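Local coordinates for protein TarM (Staphylococcus aureus subsp. aureus 21178, PDB 4X7R) that belongs to the GT-B clan of glycosyltransferases and holds uridine-5'-diphosphate and glycan ligands in this structure, at residues I141-F146 / M153-N158; F422-G427 / I441-I446. The protein carries 1 engineered substitution. All blocks are in the same frame, centred on the assembly; numbering follows the deposited sequence.

In the fold
TarM joins Rossmann-like domains of the GT-B kind to a long antiparallel sheet. Following the chain from the N terminus, the strands of the first parallel sheet begin before the antiparallel sheet is laid down. Contact 1 closes a short loop within that added sheet, pairing strands 139-147 and 150-157 as a hairpin. The chain then completes the first parallel sheet and builds the second, where contact 2 closes a longer loop by joining the ends of edge strand 438-441 and its neighbour 419-422. The two contacts follow in series, neither nesting nor crossing, with centres about 49 Å apart on opposite sides of the chain's centre.

Contact 1: residues I141-F146 / M153-N158; sequences IERFSF and MKETFN
A beta hairpin in the middle of the long antiparallel sheet brings Arg143 against Glu155 and Phe144 against Lys154. Arg143 and Glu155 form a hydrogen-bonded pair: Arg143 N reaches Glu155 O at 2.9 Å, and Glu155 N returns a bond to Arg143 O. Ser145 N to Met153 O and Phe157 N to Ile141 O continue the ladder. At Ile141 and Glu142, which both face Phe134 on the preceding strand, a classic beta bulge interrupts the regular pairing with that strand.

On the Phe144 side, Lys154 lays its aliphatic chain along the ring. Its CG stands anti to the backbone N (chi1 178°) and makes a CH-pi contact, 4.1 Å from the Phe144 ring centroid; a long methylene chain suits this partly exposed site, while Leu88 and Ile92 of helix 86-95 also pack on the buried phenyl. Nearby, Glu142 carries a salt bridge to Arg95.

On the other face, Phe157 turns its ring edge to the neighbouring strand, CE1 lying 3.7 Å from Arg143 CB. Arg143 runs alongside Glu155 without their charged ends touching; its NE forms a salt bridge with Asp133 OD1. One water accepts from Ser145 OG at 2.6 Å and donates to Arg143 O and Glu155 OE1.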
loop_
_atom_site.group_PDB
_atom_site.type_symbol
_atom_site.label_atom_id
_atom_site.label_comp_id
_atom_site.label_asym_id
_atom_site.label_seq_id
_atom_site.Cartn_x
_atom_site.Cartn_y
_atom_site.Cartn_z
ATOM N N ILE A 141 15.202 28.645 8.339
ATOM C CA ILE A 141 16.421 27.840 8.472
ATOM C C ILE A 141 16.104 26.391 8.894
ATOM O O ILE A 141 16.676 25.433 8.352
ATOM C CB ILE A 141 17.498 28.546 9.343
ATOM C CG1 ILE A 141 16.965 28.916 10.748
ATOM C CG2 ILE A 141 18.034 29.796 8.605
ATOM C CD1 ILE A 141 18.014 29.263 11.785
ATOM N N GLU A 142 15.152 26.225 9.834
ATOM C CA GLU A 142 14.797 24.904 10.332
ATOM C C GLU A 142 13.359 24.693 10.756
ATOM O O GLU A 142 12.633 25.645 11.032
ATOM C CB GLU A 142 15.754 24.473 11.451
ATOM C CG GLU A 142 15.874 25.481 12.559
ATOM C CD GLU A 142 17.158 25.374 13.346
ATOM O OE1 GLU A 142 18.160 24.839 12.817
ATOM O OE2 GLU A 142 17.161 25.843 14.502
ATOM N N ARG A 143 12.970 23.415 10.840
ATOM C CA ARG A 143 11.670 22.983 11.311
ATOM C C ARG A 143 11.821 21.828 12.294
ATOM O O ARG A 143 12.368 20.784 11.925
ATOM C CB ARG A 143 10.748 22.571 10.142
ATOM C CG ARG A 143 9.511 21.772 10.586
ATOM C CD ARG A 143 8.547 21.473 9.461
ATOM N NE ARG A 143 7.755 22.669 9.172
ATOM C CZ ARG A 143 6.614 22.679 8.495
ATOM N NH1 ARG A 143 6.101 21.549 8.031
ATOM N NH2 ARG A 143 5.961 23.819 8.306
ATOM N N PHE A 144 11.270 21.995 13.504
ATOM C CA PHE A 144 11.155 20.935 14.497
ATOM C C PHE A 144 9.695 20.419 14.441
ATOM O O PHE A 144 8.743 21.211 14.559
ATOM C CB PHE A 144 11.482 21.449 15.913
ATOM C CG PHE A 144 12.934 21.780 16.133
ATOM C CD1 PHE A 144 13.425 23.053 15.853
ATOM C CD2 PHE A 144 13.819 20.817 16.610
ATOM C CE1 PHE A 144 14.776 23.353 16.036
ATOM C CE2 PHE A 144 15.168 21.129 16.822
ATOM C CZ PHE A 144 15.640 22.395 16.534
ATOM N N SER A 145 9.541 19.098 14.261
ATOM C CA SER A 145 8.260 18.398 14.206
ATOM C C SER A 145 8.049 17.605 15.487
ATOM O O SER A 145 8.950 16.880 15.933
ATOM C CB SER A 145 8.191 17.489 12.982
ATOM O OG SER A 145 8.400 18.277 11.822
ATOM N N PHE A 146 6.864 17.783 16.090
ATOM C CA PHE A 146 6.444 17.173 17.354
ATOM C C PHE A 146 5.152 16.380 17.214
ATOM O O PHE A 146 4.281 16.747 16.429
ATOM C CB PHE A 146 6.208 18.265 18.420
ATOM C CG PHE A 146 7.341 19.223 18.708
ATOM C CD1 PHE A 146 7.607 20.291 17.855
ATOM C CD2 PHE A 146 8.078 19.119 19.883
ATOM C CE1 PHE A 146 8.646 21.180 18.124
ATOM C CE2 PHE A 146 9.115 20.013 20.157
ATOM C CZ PHE A 146 9.390 21.044 19.279
ATOM N N MET A 153 11.615 14.898 14.823
ATOM C CA MET A 153 12.395 15.245 13.647
ATOM C C MET A 153 12.763 16.716 13.584
ATOM O O MET A 153 12.000 17.568 14.011
ATOM C CB MET A 153 11.589 14.845 12.377
ATOM C CG MET A 153 12.297 15.100 11.040
ATOM S SD MET A 153 11.363 14.521 9.570
ATOM C CE MET A 153 9.843 15.435 9.722
ATOM N N LYS A 154 13.930 17.000 13.015
ATOM C CA LYS A 154 14.419 18.349 12.707
ATOM C C LYS A 154 14.802 18.340 11.222
ATOM O O LYS A 154 15.509 17.439 10.776
ATOM C CB LYS A 154 15.614 18.745 13.589
ATOM C CG LYS A 154 16.223 20.140 13.296
ATOM C CD LYS A 154 17.512 20.315 14.081
ATOM C CE LYS A 154 18.618 21.004 13.319
ATOM N NZ LYS A 154 19.618 20.027 12.799
ATOM N N GLU A 155 14.312 19.313 10.463
ATOM C CA GLU A 155 14.678 19.462 9.045
ATOM C C GLU A 155 15.379 20.774 8.869
ATOM O O GLU A 155 15.017 21.750 9.524
ATOM C CB GLU A 155 13.468 19.388 8.108
ATOM C CG GLU A 155 12.869 17.995 8.006
ATOM C CD GLU A 155 11.490 18.004 7.382
ATOM O OE1 GLU A 155 10.627 18.771 7.864
ATOM O OE2 GLU A 155 11.276 17.252 6.404
ATOM N N THR A 156 16.434 20.793 8.056
ATOM C CA THR A 156 17.169 22.038 7.735
ATOM C C THR A 156 16.841 22.461 6.300
ATOM O O THR A 156 16.790 21.613 5.407
ATOM C CB THR A 156 18.670 21.889 7.990
ATOM O OG1 THR A 156 18.852 21.488 9.343
ATOM C CG2 THR A 156 19.437 23.173 7.751
ATOM N N PHE A 157 16.687 23.771 6.075
ATOM C CA PHE A 157 16.345 24.314 4.741
ATOM C C PHE A 157 17.453 25.102 4.099
ATOM O O PHE A 157 18.167 25.809 4.792
ATOM C CB PHE A 157 15.055 25.156 4.783
ATOM C CG PHE A 157 13.863 24.364 5.257
ATOM C CD1 PHE A 157 13.577 24.249 6.620
ATOM C CD2 PHE A 157 13.060 23.684 4.353
ATOM C CE1 PHE A 157 12.493 23.500 7.059
ATOM C CE2 PHE A 157 11.974 22.928 4.796
ATOM C CZ PHE A 157 11.709 22.826 6.147
ATOM N N ASN A 158 17.561 25.005 2.763
ATOM C CA ASN A 158 18.518 25.770 1.951
ATOM C C ASN A 158 17.906 27.137 1.541
ATOM O O ASN A 158 16.796 27.472 1.979
ATOM C CB ASN A 158 18.947 24.951 0.707
ATOM C CG ASN A 158 17.872 24.705 -0.325
ATOM O OD1 ASN A 158 16.783 25.279 -0.302
ATOM N ND2 ASN A 158 18.157 23.823 -1.259
HETATM O O HOH W 1 10.762 18.747 10.940
#

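Contact 2: residues F422-G427 / I441-I446; sequences FDIKYG and IENHNI
Backbone pairing between Phe422 and Ile441 sets the frame, their strands running parallel. Asp423 N gives a nearly straight hydrogen bond to Ile441 O at 2.7 Å (N-H...O 167°), and the same oxygen receives a CA-H...O contact from Phe422 CA. Within 441-446, a type II turn from Glu442 to Asn445 is closed by a hydrogen bond from Asn445 N to Glu442 O.

Around the Phe422 ring, peptide atoms lie over one face and aliphatic groups at the edge, surroundings that suit a flat phenyl. Its CG lies anti to the carbonyl carbon (chi1 -76°), carrying the ring beneath the turn. His444 N sits 3.7 Å above the ring plane, over its centre. At the edge, Ile441 CG2 comes 3.8 Å from Phe422 CD1, while Ile446 CG2 approaches Phe422 CZ; the methyl branches of these two isoleucines suit a place against the rim. Leu335 and Met449 bring neighbouring helices onto the same phenyl.

Among polar side chains, the Asn443 amide is turned 65° from the Phe422 ring; its OD1 lies 3.7 Å from Phe422 CD2 and its CG 3.6 Å from Ile424 CG2, while ND2 is hydrogen-bonded to Gln401 OE1. Asn445, with its short amide, is the N-cap of helix 446-457, its OD1 accepting from Asp448 N.

Parallel strands that each lead through a loop into a helix are characteristic of the Rossmann-like domains of the GT-B fold, here at the edge of the second parallel sheet.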
loop_
_atom_site.group_PDB
_atom_site.type_symbol
_atom_site.label_atom_id
_atom_site.label_comp_id
_atom_site.label_asym_id
_atom_site.label_seq_id
_atom_site.Cartn_x
_atom_site.Cartn_y
_atom_site.Cartn_z
ATOM N N PHE A 422 -14.026 -6.417 -17.460
ATOM C CA PHE A 422 -13.366 -6.359 -18.756
ATOM C C PHE A 422 -12.341 -7.507 -18.779
ATOM O O PHE A 422 -11.632 -7.693 -17.785
ATOM C CB PHE A 422 -12.678 -4.995 -18.985
ATOM C CG PHE A 422 -13.584 -3.831 -19.339
ATOM C CD1 PHE A 422 -14.741 -4.027 -20.085
ATOM C CD2 PHE A 422 -13.254 -2.534 -18.965
ATOM C CE1 PHE A 422 -15.564 -2.945 -20.437
ATOM C CE2 PHE A 422 -14.078 -1.451 -19.317
ATOM C CZ PHE A 422 -15.224 -1.663 -20.056
ATOM N N ASP A 423 -12.328 -8.324 -19.861
ATOM C CA ASP A 423 -11.392 -9.443 -20.014
ATOM C C ASP A 423 -10.002 -8.860 -20.322
ATOM O O ASP A 423 -9.692 -8.575 -21.479
ATOM C CB ASP A 423 -11.851 -10.427 -21.129
ATOM C CG ASP A 423 -11.094 -11.758 -21.116
ATOM O OD1 ASP A 423 -10.046 -11.849 -20.431
ATOM O OD2 ASP A 423 -11.542 -12.702 -21.789
ATOM N N ILE A 424 -9.191 -8.639 -19.275
ATOM C CA ILE A 424 -7.865 -8.009 -19.379
ATOM C C ILE A 424 -6.756 -8.902 -18.755
ATOM O O ILE A 424 -7.048 -9.827 -17.995
ATOM C CB ILE A 424 -7.907 -6.573 -18.717
ATOM C CG1 ILE A 424 -8.378 -6.592 -17.234
ATOM C CG2 ILE A 424 -8.768 -5.592 -19.515
ATOM C CD1 ILE A 424 -7.351 -6.804 -16.210
ATOM N N LYS A 425 -5.492 -8.580 -19.033
ATOM C CA LYS A 425 -4.338 -9.257 -18.441
ATOM C C LYS A 425 -4.007 -8.512 -17.116
ATOM O O LYS A 425 -3.773 -7.308 -17.134
ATOM C CB LYS A 425 -3.124 -9.235 -19.401
ATOM C CG LYS A 425 -3.210 -10.252 -20.569
ATOM C CD LYS A 425 -1.883 -10.251 -21.375
ATOM C CE LYS A 425 -1.807 -11.289 -22.478
ATOM N NZ LYS A 425 -1.669 -12.689 -22.004
ATOM N N TYR A 426 -3.957 -9.202 -15.961
ATOM C CA TYR A 426 -4.175 -10.631 -15.755
ATOM C C TYR A 426 -5.163 -10.849 -14.638
ATOM O O TYR A 426 -5.255 -10.021 -13.727
ATOM C CB TYR A 426 -2.849 -11.265 -15.327
ATOM C CG TYR A 426 -1.761 -11.122 -16.357
ATOM C CD1 TYR A 426 -1.705 -11.971 -17.462
ATOM C CD2 TYR A 426 -0.793 -10.124 -16.245
ATOM C CE1 TYR A 426 -0.718 -11.829 -18.427
ATOM C CE2 TYR A 426 0.212 -9.979 -17.205
ATOM C CZ TYR A 426 0.238 -10.831 -18.301
ATOM O OH TYR A 426 1.218 -10.722 -19.254
ATOM N N GLY A 427 -5.845 -11.987 -14.678
ATOM C CA GLY A 427 -6.730 -12.376 -13.598
ATOM C C GLY A 427 -8.140 -12.768 -13.957
ATOM O O GLY A 427 -8.501 -13.918 -13.703
ATOM N N ILE A 441 -16.305 -9.304 -20.237
ATOM C CA ILE A 441 -16.642 -8.324 -21.275
ATOM C C ILE A 441 -15.410 -7.960 -22.094
ATOM O O ILE A 441 -14.333 -7.751 -21.533
ATOM C CB ILE A 441 -17.313 -7.069 -20.627
ATOM C CG1 ILE A 441 -18.542 -7.427 -19.753
ATOM C CG2 ILE A 441 -17.616 -5.943 -21.634
ATOM C CD1 ILE A 441 -19.640 -8.290 -20.398
ATOM N N GLU A 442 -15.578 -7.865 -23.417
ATOM C CA GLU A 442 -14.530 -7.441 -24.335
ATOM C C GLU A 442 -14.069 -6.061 -23.863
ATOM O O GLU A 442 -14.913 -5.198 -23.609
ATOM C CB GLU A 442 -15.080 -7.386 -25.767
ATOM C CG GLU A 442 -14.009 -7.290 -26.838
ATOM C CD GLU A 442 -14.500 -6.867 -28.209
ATOM O OE1 GLU A 442 -15.727 -6.687 -28.389
ATOM O OE2 GLU A 442 -13.643 -6.705 -29.107
ATOM N N ASN A 443 -12.750 -5.905 -23.606
ATOM C CA ASN A 443 -12.138 -4.675 -23.093
ATOM C C ASN A 443 -12.558 -3.430 -23.880
ATOM O O ASN A 443 -12.519 -3.442 -25.115
ATOM C CB ASN A 443 -10.613 -4.799 -23.034
ATOM C CG ASN A 443 -9.951 -3.648 -22.322
ATOM O OD1 ASN A 443 -10.510 -3.055 -21.413
ATOM N ND2 ASN A 443 -8.746 -3.298 -22.722
ATOM N N HIS A 444 -12.982 -2.373 -23.139
ATOM C CA HIS A 444 -13.489 -1.068 -23.607
ATOM C C HIS A 444 -14.966 -1.077 -24.002
ATOM O O HIS A 444 -15.569 -0.006 -24.066
ATOM C CB HIS A 444 -12.626 -0.444 -24.723
ATOM C CG HIS A 444 -11.264 -0.019 -24.273
ATOM N ND1 HIS A 444 -10.136 -0.791 -24.539
ATOM C CD2 HIS A 444 -10.891 1.077 -23.569
ATOM C CE1 HIS A 444 -9.119 -0.137 -23.996
ATOM N NE2 HIS A 444 -9.522 0.992 -23.399
ATOM N N ASN A 445 -15.548 -2.265 -24.287
ATOM C CA ASN A 445 -16.948 -2.402 -24.710
ATOM C C ASN A 445 -17.936 -2.034 -23.581
ATOM O O ASN A 445 -18.507 -2.915 -22.935
ATOM C CB ASN A 445 -17.216 -3.806 -25.284
ATOM C CG ASN A 445 -18.429 -3.898 -26.177
ATOM O OD1 ASN A 445 -19.357 -3.086 -26.102
ATOM N ND2 ASN A 445 -18.473 -4.937 -27.006
ATOM N N ILE A 446 -18.129 -0.718 -23.364
ATOM C CA ILE A 446 -19.018 -0.156 -22.339
ATOM C C ILE A 446 -20.502 -0.503 -22.541
ATOM O O ILE A 446 -21.219 -0.652 -21.555
ATOM C CB ILE A 446 -18.756 1.356 -22.060
ATOM C CG1 ILE A 446 -19.071 2.254 -23.290
ATOM C CG2 ILE A 446 -17.323 1.570 -21.542
ATOM C CD1 ILE A 446 -19.257 3.757 -22.985
#